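Local coordinates for putative metal resistance protein (PDB 6C29) that is the N-terminal periplasmic part of ScsB, a tandem immunoglobulin-fold domain that primes the disulfide isomerase ScsC, probably by reducing it, at residues 99-111 with 120-132. Numbering follows the deposited sequence.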
# COMPACT_ATOMS: atom_id res chain seq x y z
N SER A 99 3.79 -20.65 -9.03
CA SER A 99 4.56 -21.85 -8.70
C SER A 99 4.33 -22.34 -7.29
O SER A 99 5.28 -22.64 -6.56
CB SER A 99 6.05 -21.57 -8.89
OG SER A 99 6.31 -21.02 -10.16
N VAL A 100 3.06 -22.45 -6.91
CA VAL A 100 2.71 -23.13 -5.69
C VAL A 100 2.61 -24.60 -6.03
O VAL A 100 1.73 -24.99 -6.79
CB VAL A 100 1.38 -22.62 -5.10
CG1 VAL A 100 0.97 -23.41 -3.86
CG2 VAL A 100 1.50 -21.13 -4.77
N ASP A 101 3.53 -25.41 -5.52
CA ASP A 101 3.55 -26.82 -5.90
C ASP A 101 2.58 -27.67 -5.06
O ASP A 101 2.35 -28.84 -5.34
CB ASP A 101 4.97 -27.38 -5.83
CG ASP A 101 5.62 -27.21 -4.48
OD1 ASP A 101 4.93 -27.38 -3.45
OD2 ASP A 101 6.84 -26.93 -4.48
N SER A 102 1.96 -27.04 -4.08
CA SER A 102 1.17 -27.74 -3.08
C SER A 102 -0.30 -27.39 -3.22
O SER A 102 -0.65 -26.35 -3.78
CB SER A 102 1.65 -27.33 -1.68
OG SER A 102 0.89 -28.00 -0.68
N ASP A 103 -1.15 -28.25 -2.71
CA ASP A 103 -2.59 -27.99 -2.72
C ASP A 103 -2.94 -27.20 -1.45
O ASP A 103 -4.08 -26.80 -1.26
CB ASP A 103 -3.39 -29.30 -2.80
CG ASP A 103 -3.17 -30.04 -4.12
OD1 ASP A 103 -3.02 -29.38 -5.17
OD2 ASP A 103 -3.17 -31.30 -4.12
N ASN A 104 -1.95 -27.03 -0.58
CA ASN A 104 -2.12 -26.27 0.64
C ASN A 104 -1.22 -25.06 0.66
O ASN A 104 -0.07 -25.09 0.21
CB ASN A 104 -1.84 -27.18 1.83
CG ASN A 104 -2.80 -28.33 1.91
OD1 ASN A 104 -3.93 -28.19 2.39
ND2 ASN A 104 -2.38 -29.49 1.40
N LEU A 105 -1.75 -23.98 1.19
CA LEU A 105 -0.99 -22.77 1.33
C LEU A 105 -1.14 -22.32 2.77
O LEU A 105 -2.24 -22.12 3.26
CB LEU A 105 -1.48 -21.73 0.33
CG LEU A 105 -0.65 -20.46 0.18
CD1 LEU A 105 0.77 -20.75 -0.18
CD2 LEU A 105 -1.31 -19.63 -0.88
N ASN A 106 -0.00 -22.23 3.45
CA ASN A 106 0.06 -21.84 4.83
C ASN A 106 0.95 -20.67 4.95
O ASN A 106 2.04 -20.67 4.37
CB ASN A 106 0.57 -22.99 5.70
CG ASN A 106 -0.16 -24.27 5.44
OD1 ASN A 106 0.29 -25.12 4.67
ND2 ASN A 106 -1.34 -24.39 6.02
N GLY A 107 0.50 -19.65 5.65
CA GLY A 107 1.33 -18.48 5.85
C GLY A 107 1.05 -17.82 7.19
O GLY A 107 0.09 -18.13 7.87
N VAL A 108 1.94 -16.92 7.57
CA VAL A 108 1.74 -16.11 8.76
C VAL A 108 1.73 -14.65 8.34
O VAL A 108 2.70 -14.13 7.80
CB VAL A 108 2.82 -16.35 9.79
CG1 VAL A 108 2.63 -15.39 10.96
CG2 VAL A 108 2.79 -17.81 10.24
N LEU A 109 0.59 -14.00 8.56
CA LEU A 109 0.44 -12.57 8.36
C LEU A 109 0.88 -11.86 9.63
O LEU A 109 0.29 -12.09 10.68
CB LEU A 109 -1.02 -12.21 8.07
CG LEU A 109 -1.42 -10.74 8.17
CD1 LEU A 109 -0.80 -9.93 7.05
CD2 LEU A 109 -2.94 -10.62 8.18
N THR A 110 1.89 -10.99 9.54
CA THR A 110 2.22 -10.08 10.63
C THR A 110 1.49 -8.78 10.33
O THR A 110 1.90 -8.00 9.45
CB THR A 110 3.70 -9.86 10.77
OG1 THR A 110 4.35 -11.13 11.02
CG2 THR A 110 3.98 -8.86 11.92
N LEU A 111 0.36 -8.59 11.00
CA LEU A 111 -0.47 -7.43 10.79
C LEU A 111 -0.06 -6.32 11.72
O LEU A 111 0.00 -6.51 12.94
CB LEU A 111 -1.94 -7.75 11.01
CG LEU A 111 -2.89 -6.56 10.79
CD1 LEU A 111 -2.95 -6.19 9.33
CD2 LEU A 111 -4.28 -6.97 11.29
N LEU A 120 2.00 -5.21 16.55
CA LEU A 120 2.22 -6.30 15.59
C LEU A 120 1.55 -7.57 16.09
O LEU A 120 1.80 -8.00 17.23
CB LEU A 120 3.72 -6.52 15.39
CG LEU A 120 4.51 -5.28 15.00
CD1 LEU A 120 5.98 -5.57 14.99
CD2 LEU A 120 4.07 -4.79 13.64
N THR A 121 0.70 -8.15 15.25
CA THR A 121 -0.07 -9.35 15.58
C THR A 121 0.12 -10.37 14.47
O THR A 121 -0.04 -10.04 13.31
CB THR A 121 -1.57 -9.03 15.74
OG1 THR A 121 -1.74 -7.93 16.64
CG2 THR A 121 -2.42 -10.27 16.23
N ASP A 122 0.39 -11.62 14.83
CA ASP A 122 0.50 -12.70 13.85
C ASP A 122 -0.81 -13.46 13.69
O ASP A 122 -1.42 -13.86 14.68
CB ASP A 122 1.59 -13.68 14.26
CG ASP A 122 2.99 -13.15 13.99
OD1 ASP A 122 3.13 -12.08 13.37
OD2 ASP A 122 3.96 -13.84 14.38
N TYR A 123 -1.22 -13.67 12.44
CA TYR A 123 -2.39 -14.46 12.08
C TYR A 123 -1.96 -15.62 11.21
O TYR A 123 -1.29 -15.42 10.21
CB TYR A 123 -3.43 -13.60 11.34
CG TYR A 123 -4.04 -12.52 12.19
CD1 TYR A 123 -3.41 -11.30 12.35
CD2 TYR A 123 -5.25 -12.70 12.83
CE1 TYR A 123 -3.95 -10.31 13.15
CE2 TYR A 123 -5.78 -11.73 13.62
CZ TYR A 123 -5.15 -10.52 13.77
OH TYR A 123 -5.66 -9.53 14.56
N SER A 124 -2.34 -16.84 11.56
CA SER A 124 -1.99 -18.01 10.77
C SER A 124 -3.06 -18.24 9.73
O SER A 124 -4.24 -18.45 10.07
CB SER A 124 -1.82 -19.23 11.65
OG SER A 124 -0.71 -19.07 12.50
N LEU A 125 -2.65 -18.17 8.46
CA LEU A 125 -3.54 -18.33 7.31
C LEU A 125 -3.33 -19.73 6.74
O LEU A 125 -2.28 -20.03 6.25
CB LEU A 125 -3.25 -17.26 6.26
CG LEU A 125 -3.19 -15.84 6.79
CD1 LEU A 125 -2.80 -14.92 5.62
CD2 LEU A 125 -4.53 -15.46 7.42
N ASN A 126 -4.35 -20.57 6.81
CA ASN A 126 -4.30 -21.91 6.28
C ASN A 126 -5.36 -22.06 5.21
O ASN A 126 -6.55 -21.93 5.47
CB ASN A 126 -4.49 -22.91 7.44
CG ASN A 126 -3.43 -22.73 8.52
OD1 ASN A 126 -2.23 -22.75 8.25
ND2 ASN A 126 -3.88 -22.53 9.76
N LEU A 127 -4.91 -22.30 3.99
CA LEU A 127 -5.79 -22.37 2.81
C LEU A 127 -5.68 -23.72 2.12
O LEU A 127 -4.58 -24.18 1.80
CB LEU A 127 -5.45 -21.26 1.81
CG LEU A 127 -5.65 -19.82 2.30
CD1 LEU A 127 -4.80 -18.85 1.50
CD2 LEU A 127 -7.10 -19.48 2.18
N ASP A 128 -6.83 -24.36 1.90
CA ASP A 128 -6.89 -25.63 1.18
C ASP A 128 -7.30 -25.36 -0.26
O ASP A 128 -8.46 -25.11 -0.54
CB ASP A 128 -7.86 -26.59 1.86
CG ASP A 128 -7.91 -27.98 1.20
OD1 ASP A 128 -7.28 -28.18 0.13
OD2 ASP A 128 -8.58 -28.88 1.75
N LEU A 129 -6.32 -25.37 -1.16
CA LEU A 129 -6.56 -24.96 -2.53
C LEU A 129 -7.25 -26.04 -3.37
O LEU A 129 -7.57 -25.80 -4.54
CB LEU A 129 -5.24 -24.55 -3.18
CG LEU A 129 -4.48 -23.42 -2.48
CD1 LEU A 129 -3.15 -23.11 -3.14
CD2 LEU A 129 -5.32 -22.18 -2.47
N ASN A 130 -7.56 -27.18 -2.77
CA ASN A 130 -8.36 -28.20 -3.43
C ASN A 130 -9.85 -27.93 -3.27
O ASN A 130 -10.67 -28.59 -3.90
CB ASN A 130 -8.06 -29.59 -2.88
CG ASN A 130 -6.80 -30.19 -3.46
OD1 ASN A 130 -6.42 -29.89 -4.60
ND2 ASN A 130 -6.14 -31.05 -2.69
N GLU A 131 -10.17 -27.00 -2.37
CA GLU A 131 -11.54 -26.54 -2.19
C GLU A 131 -11.77 -25.34 -3.11
O GLU A 131 -10.86 -24.56 -3.38
CB GLU A 131 -11.79 -26.18 -0.73
CG GLU A 131 -11.57 -27.30 0.27
CD GLU A 131 -12.62 -28.40 0.20
OE1 GLU A 131 -13.57 -28.27 -0.61
OE2 GLU A 131 -12.51 -29.39 0.95
N PRO A 132 -13.00 -25.20 -3.61
CA PRO A 132 -13.34 -24.09 -4.49
C PRO A 132 -13.32 -22.75 -3.78
O PRO A 132 -13.62 -22.67 -2.58
CB PRO A 132 -14.76 -24.44 -4.96
CG PRO A 132 -15.32 -25.30 -3.88
CD PRO A 132 -14.15 -26.09 -3.36
O HOH W 1 -3.97 -25.73 4.57
O HOH W 2 -0.19 -20.91 8.98
O HOH W 3 -1.91 -5.73 14.91
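Leu-105 and Leu-127, Gly-107 and Leu-125, Leu-109 and Tyr-123, and Leu-111 and Thr-121 form the hydrogen-bonded pairs of an antiparallel beta hairpin, each closed by two backbone N-H...O bonds of 2.8 to 2.9 Å between N and O. One further bond, from Leu-129 N to Asp-103 O (2.7 Å), ties down the type I turn Asp-128 to Glu-131, where Asp-128 OD1 accepts from Asn-130 N in an Asx turn.

On the more open face, two of the four non-hydrogen-bonded pairs are also joined by their side chains. Asn-106 suits its place because its amide can donate from ND2 to Asn-126 OD1 (2.9 Å) while its own OD1 is bonded elsewhere; the two amides are turned 56° apart. A water also donates to Asn-126 OD1 and to Gly-107 O. The short Thr-110 hydroxyl, anti to its own carbonyl carbon (chi1 -60°), sits level with the Asp-122 carboxylate and donates to the syn side of OD1, 33° out of its plane, at 2.8 Å.

The other face is largely apolar and turned to the sandwich interior: Leu-111 CD2 meets Tyr-123 CE1 obliquely at 3.8 Å. Its polar Thr-121 OG1 is hydrogen-bonded with Asn-13 ND2 and linked through a water to Leu-111 O. Leucines here pack on strands 16-24 and 30-38 of the facing sheet of this DsbD-like domain. Within its own sheet, strand 104-114 is central, bonded to segment 57-61, and 118-128 is outermost.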